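PDB 3G5S: methylenetetrahydrofolate--tRNA-(uracil-5-)-methyltransferase TrmFO from Thermus thermophilus, which catalyses the folate- and FAD-dependent methylation of uridine 54 in tRNA to 5-methyluridine, with NADH or NADPH as reductant. Local coordinates for residues R359-S373 against R419-P433. Residues are numbered along the deposited sequence; the frame is centred on the assembly and turned at random.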
loop_
_atom_site.group_PDB
_atom_site.type_symbol
_atom_site.label_atom_id
_atom_site.label_comp_id
_atom_site.label_asym_id
_atom_site.label_seq_id
_atom_site.Cartn_x
_atom_site.Cartn_y
_atom_site.Cartn_z
ATOM N N ARG A 359 3.957 18.248 -14.747
ATOM C CA ARG A 359 4.764 18.093 -15.950
ATOM C C ARG A 359 3.904 18.014 -17.210
ATOM O O ARG A 359 4.204 18.635 -18.229
ATOM C CB ARG A 359 5.717 16.901 -15.814
ATOM C CG ARG A 359 6.823 17.169 -14.782
ATOM C CD ARG A 359 7.713 15.943 -14.539
ATOM N NE ARG A 359 8.371 15.486 -15.759
ATOM C CZ ARG A 359 9.487 16.010 -16.256
ATOM N NH1 ARG A 359 9.988 15.535 -17.384
ATOM N NH2 ARG A 359 10.108 17.003 -15.629
ATOM N N LYS A 360 2.794 17.284 -17.125
ATOM C CA LYS A 360 1.841 17.201 -18.244
ATOM C C LYS A 360 1.315 18.582 -18.645
ATOM O O LYS A 360 1.199 18.916 -19.841
ATOM C CB LYS A 360 0.653 16.325 -17.835
ATOM C CG LYS A 360 -0.225 15.887 -18.999
ATOM C CD LYS A 360 0.569 15.003 -19.949
ATOM C CE LYS A 360 -0.283 13.868 -20.510
ATOM N NZ LYS A 360 -1.084 14.212 -21.709
ATOM N N ALA A 361 0.983 19.366 -17.630
ATOM C CA ALA A 361 0.492 20.726 -17.831
ATOM C C ALA A 361 1.537 21.585 -18.551
ATOM O O ALA A 361 1.191 22.517 -19.283
ATOM C CB ALA A 361 0.088 21.357 -16.516
ATOM N N LEU A 362 2.805 21.253 -18.328
ATOM C CA LEU A 362 3.956 21.953 -18.899
ATOM C C LEU A 362 4.406 21.329 -20.224
ATOM O O LEU A 362 5.380 21.778 -20.829
ATOM C CB LEU A 362 5.123 21.964 -17.903
ATOM C CG LEU A 362 4.882 22.751 -16.615
ATOM C CD1 LEU A 362 6.014 22.524 -15.629
ATOM C CD2 LEU A 362 4.712 24.233 -16.912
ATOM N N GLY A 363 3.693 20.299 -20.673
ATOM C CA GLY A 363 4.018 19.627 -21.919
ATOM C C GLY A 363 5.215 18.698 -21.842
ATOM O O GLY A 363 5.851 18.413 -22.858
ATOM N N LEU A 364 5.511 18.205 -20.643
ATOM C CA LEU A 364 6.680 17.367 -20.413
ATOM C C LEU A 364 6.283 15.942 -20.054
ATOM O O LEU A 364 5.249 15.714 -19.436
ATOM C CB LEU A 364 7.521 17.967 -19.291
ATOM C CG LEU A 364 7.953 19.414 -19.500
ATOM C CD1 LEU A 364 8.587 19.966 -18.232
ATOM C CD2 LEU A 364 8.906 19.536 -20.683
ATOM N N PRO A 365 7.116 14.972 -20.438
ATOM C CA PRO A 365 6.809 13.563 -20.168
ATOM C C PRO A 365 6.942 13.213 -18.687
ATOM O O PRO A 365 7.681 13.869 -17.953
ATOM C CB PRO A 365 7.865 12.810 -20.980
ATOM C CG PRO A 365 8.989 13.770 -21.133
ATOM C CD PRO A 365 8.404 15.150 -21.130
ATOM N N PRO A 366 6.228 12.171 -18.244
ATOM C CA PRO A 366 6.246 11.810 -16.826
ATOM C C PRO A 366 7.544 11.134 -16.401
ATOM O O PRO A 366 8.327 10.653 -17.221
ATOM C CB PRO A 366 5.066 10.845 -16.700
ATOM C CG PRO A 366 4.912 10.249 -18.048
ATOM C CD PRO A 366 5.334 11.307 -19.036
ATOM N N VAL A 367 7.747 11.098 -15.091
ATOM C CA VAL A 367 8.935 10.510 -14.492
ATOM C C VAL A 367 8.526 9.554 -13.371
ATOM O O VAL A 367 7.377 9.538 -12.937
ATOM C CB VAL A 367 9.865 11.602 -13.934
ATOM C CG1 VAL A 367 10.465 12.434 -15.064
ATOM C CG2 VAL A 367 9.119 12.490 -12.949
ATOM N N ALA A 368 9.475 8.749 -12.903
ATOM C CA ALA A 368 9.247 7.887 -11.751
ATOM C C ALA A 368 10.585 7.618 -11.091
ATOM O O ALA A 368 11.580 7.417 -11.776
ATOM C CB ALA A 368 8.592 6.582 -12.156
ATOM N N PRO A 369 10.616 7.610 -9.754
ATOM C CA PRO A 369 11.890 7.422 -9.056
ATOM C C PRO A 369 12.405 6.001 -9.224
ATOM O O PRO A 369 11.661 5.100 -9.584
ATOM C CB PRO A 369 11.554 7.700 -7.589
ATOM C CG PRO A 369 10.092 7.852 -7.494
ATOM C CD PRO A 369 9.473 7.788 -8.845
ATOM N N PRO A 370 13.689 5.797 -8.943
ATOM C CA PRO A 370 14.339 4.514 -9.234
ATOM C C PRO A 370 13.949 3.400 -8.263
ATOM O O PRO A 370 13.484 3.670 -7.154
ATOM C CB PRO A 370 15.824 4.838 -9.087
ATOM C CG PRO A 370 15.868 6.004 -8.172
ATOM C CD PRO A 370 14.633 6.804 -8.431
ATOM N N GLU A 371 14.167 2.159 -8.688
ATOM C CA GLU A 371 13.806 0.966 -7.921
ATOM C C GLU A 371 14.452 0.900 -6.534
ATOM O O GLU A 371 13.906 0.270 -5.626
ATOM C CB GLU A 371 14.165 -0.301 -8.720
ATOM C CG GLU A 371 15.650 -0.404 -9.077
ATOM C CD GLU A 371 16.035 -1.740 -9.698
ATOM O OE1 GLU A 371 15.145 -2.596 -9.877
ATOM O OE2 GLU A 371 17.232 -1.932 -10.001
ATOM N N GLU A 372 15.617 1.529 -6.376
ATOM C CA GLU A 372 16.324 1.516 -5.094
ATOM C C GLU A 372 15.668 2.411 -4.057
ATOM O O GLU A 372 15.890 2.229 -2.861
ATOM C CB GLU A 372 17.783 1.947 -5.256
ATOM C CG GLU A 372 18.639 0.975 -6.032
ATOM C CD GLU A 372 18.348 0.977 -7.520
ATOM O OE1 GLU A 372 17.749 1.956 -8.023
ATOM O OE2 GLU A 372 18.742 -0.010 -8.187
ATOM N N SER A 373 14.906 3.403 -4.508
ATOM C CA SER A 373 14.213 4.276 -3.577
ATOM C C SER A 373 12.938 3.596 -3.119
ATOM O O SER A 373 12.375 2.757 -3.829
ATOM C CB SER A 373 13.914 5.641 -4.195
ATOM O OG SER A 373 12.917 5.583 -5.188
ATOM N N ARG A 419 21.551 3.581 0.444
ATOM C CA ARG A 419 21.546 3.441 -1.003
ATOM C C ARG A 419 20.296 4.079 -1.604
ATOM O O ARG A 419 20.360 4.791 -2.610
ATOM C CB ARG A 419 21.615 1.964 -1.376
ATOM C CG ARG A 419 21.652 1.691 -2.869
ATOM C CD ARG A 419 21.505 0.202 -3.160
ATOM N NE ARG A 419 20.189 -0.267 -2.740
ATOM C CZ ARG A 419 19.804 -1.537 -2.731
ATOM N NH1 ARG A 419 20.635 -2.496 -3.124
ATOM N NH2 ARG A 419 18.581 -1.847 -2.330
ATOM N N GLY A 420 19.154 3.822 -0.979
ATOM C CA GLY A 420 17.889 4.306 -1.501
ATOM C C GLY A 420 17.763 5.811 -1.417
ATOM O O GLY A 420 17.282 6.462 -2.352
ATOM N N LEU A 421 18.180 6.375 -0.290
ATOM C CA LEU A 421 18.067 7.810 -0.106
ATOM C C LEU A 421 18.966 8.533 -1.103
ATOM O O LEU A 421 18.565 9.540 -1.692
ATOM C CB LEU A 421 18.402 8.193 1.332
ATOM C CG LEU A 421 18.179 9.656 1.714
ATOM C CD1 LEU A 421 16.743 10.093 1.415
ATOM C CD2 LEU A 421 18.514 9.855 3.182
ATOM N N GLU A 422 20.171 8.006 -1.309
ATOM C CA GLU A 422 21.082 8.577 -2.288
ATOM C C GLU A 422 20.502 8.503 -3.699
ATOM O O GLU A 422 20.585 9.465 -4.464
ATOM C CB GLU A 422 22.445 7.873 -2.244
ATOM C CG GLU A 422 23.419 8.379 -3.308
ATOM C CD GLU A 422 24.720 7.591 -3.379
ATOM O OE1 GLU A 422 25.033 6.842 -2.432
ATOM O OE2 GLU A 422 25.441 7.734 -4.386
ATOM N N ALA A 423 19.926 7.356 -4.044
ATOM C CA ALA A 423 19.326 7.178 -5.364
ATOM C C ALA A 423 18.174 8.157 -5.565
ATOM O O ALA A 423 18.031 8.745 -6.636
ATOM C CB ALA A 423 18.837 5.752 -5.548
ATOM N N PHE A 424 17.355 8.332 -4.534
ATOM C CA PHE A 424 16.228 9.240 -4.634
ATOM C C PHE A 424 16.694 10.679 -4.817
ATOM O O PHE A 424 16.145 11.428 -5.628
ATOM C CB PHE A 424 15.344 9.124 -3.400
ATOM C CG PHE A 424 14.056 9.875 -3.533
ATOM C CD1 PHE A 424 13.015 9.351 -4.280
ATOM C CD2 PHE A 424 13.894 11.115 -2.946
ATOM C CE1 PHE A 424 11.829 10.042 -4.426
ATOM C CE2 PHE A 424 12.707 11.812 -3.091
ATOM C CZ PHE A 424 11.677 11.270 -3.832
ATOM N N SER A 425 17.699 11.070 -4.043
ATOM C CA SER A 425 18.231 12.423 -4.129
ATOM C C SER A 425 18.830 12.710 -5.501
ATOM O O SER A 425 18.650 13.795 -6.048
ATOM C CB SER A 425 19.266 12.660 -3.033
ATOM O OG SER A 425 18.650 12.688 -1.761
ATOM N N ALA A 426 19.545 11.740 -6.059
ATOM C CA ALA A 426 20.102 11.916 -7.395
ATOM C C ALA A 426 18.987 12.055 -8.431
ATOM O O ALA A 426 19.079 12.848 -9.365
ATOM C CB ALA A 426 21.029 10.762 -7.746
ATOM N N TRP A 427 17.925 11.280 -8.257
ATOM C CA TRP A 427 16.776 11.376 -9.144
ATOM C C TRP A 427 16.164 12.777 -9.069
ATOM O O TRP A 427 15.911 13.401 -10.100
ATOM C CB TRP A 427 15.764 10.290 -8.802
ATOM C CG TRP A 427 14.500 10.385 -9.588
ATOM C CD1 TRP A 427 14.302 10.022 -10.893
ATOM C CD2 TRP A 427 13.244 10.876 -9.112
ATOM N NE1 TRP A 427 12.994 10.265 -11.256
ATOM C CE2 TRP A 427 12.325 10.790 -10.181
ATOM C CE3 TRP A 427 12.806 11.385 -7.888
ATOM C CZ2 TRP A 427 10.993 11.185 -10.055
ATOM C CZ3 TRP A 427 11.485 11.785 -7.766
ATOM C CH2 TRP A 427 10.595 11.678 -8.841
ATOM N N LEU A 428 15.950 13.287 -7.857
ATOM C CA LEU A 428 15.393 14.635 -7.696
ATOM C C LEU A 428 16.252 15.668 -8.404
ATOM O O LEU A 428 15.746 16.571 -9.064
ATOM C CB LEU A 428 15.304 15.019 -6.220
ATOM C CG LEU A 428 14.256 14.355 -5.335
ATOM C CD1 LEU A 428 14.499 14.747 -3.885
ATOM C CD2 LEU A 428 12.853 14.742 -5.776
ATOM N N SER A 429 17.563 15.535 -8.246
ATOM C CA SER A 429 18.493 16.515 -8.783
ATOM C C SER A 429 18.459 16.572 -10.305
ATOM O O SER A 429 18.837 17.577 -10.902
ATOM C CB SER A 429 19.914 16.226 -8.296
ATOM O OG SER A 429 20.020 16.444 -6.902
ATOM N N GLY A 430 18.015 15.489 -10.929
ATOM C CA GLY A 430 17.929 15.425 -12.375
ATOM C C GLY A 430 16.637 15.951 -12.970
ATOM O O GLY A 430 16.508 16.026 -14.189
ATOM N N LEU A 431 15.678 16.317 -12.125
ATOM C CA LEU A 431 14.387 16.808 -12.613
ATOM C C LEU A 431 14.475 18.196 -13.232
ATOM O O LEU A 431 15.065 19.108 -12.656
ATOM C CB LEU A 431 13.365 16.853 -11.488
ATOM C CG LEU A 431 12.949 15.529 -10.856
ATOM C CD1 LEU A 431 12.068 15.813 -9.654
ATOM C CD2 LEU A 431 12.234 14.625 -11.856
ATOM N N ASN A 432 13.857 18.351 -14.397
ATOM C CA ASN A 432 13.793 19.638 -15.076
ATOM C C ASN A 432 12.398 19.826 -15.660
ATOM O O ASN A 432 11.992 19.074 -16.550
ATOM C CB ASN A 432 14.844 19.706 -16.181
ATOM C CG ASN A 432 14.996 21.095 -16.754
ATOM O OD1 ASN A 432 14.269 22.016 -16.381
ATOM N ND2 ASN A 432 15.946 21.258 -17.664
ATOM N N PRO A 433 11.650 20.829 -15.163
ATOM C CA PRO A 433 12.053 21.835 -14.173
ATOM C C PRO A 433 12.269 21.230 -12.791
ATOM O O PRO A 433 11.653 20.220 -12.454
ATOM C CB PRO A 433 10.835 22.765 -14.127
ATOM C CG PRO A 433 9.700 21.864 -14.469
ATOM C CD PRO A 433 10.257 21.041 -15.590
HETATM O O HOH W 1 9.791 18.473 -13.174
HETATM O O HOH W 2 17.792 0.771 -1.539
#
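V367 to P370 run extended and antiparallel to the last turns of helix 409-429, then P370 to S373 close a type I beta turn, the connector drawing in from 8.5 Å between the CA atoms of V367 and L431 to 4.2 Å between those of S373 and G420. W427 lies at the middle: its CG stands anti to the backbone N (chi1 175°), which lays the indole against P369, whose CA makes a CH-pi contact 3.6 Å from the centroid of the five-membered ring. L431 CD2 meets the opposite face toward its rim, and V367 CG2 reaches CZ2. With the indole cut back to an alanine, P369 would probably lose the ring face under its CA and V367 CG2 its contact at CZ2, opening a gap between connector and helix. The connector joins helix 343-361, closed at G363 by a Schellman motif, to helix 374-384, whose N-cap is S373. Farther along, P370 CG rests on A423 CB, and S373 CB meets the edge of the F424 ring. At the other end R359 grips P365 O side-on through NE and NH1, while its NH2 bonds N432 O, the carbonyl oxygen of the cis peptide bond to P433, at 2.9 Å from above the carbonyl plane. Water 1 links that same NH2 to P433 O.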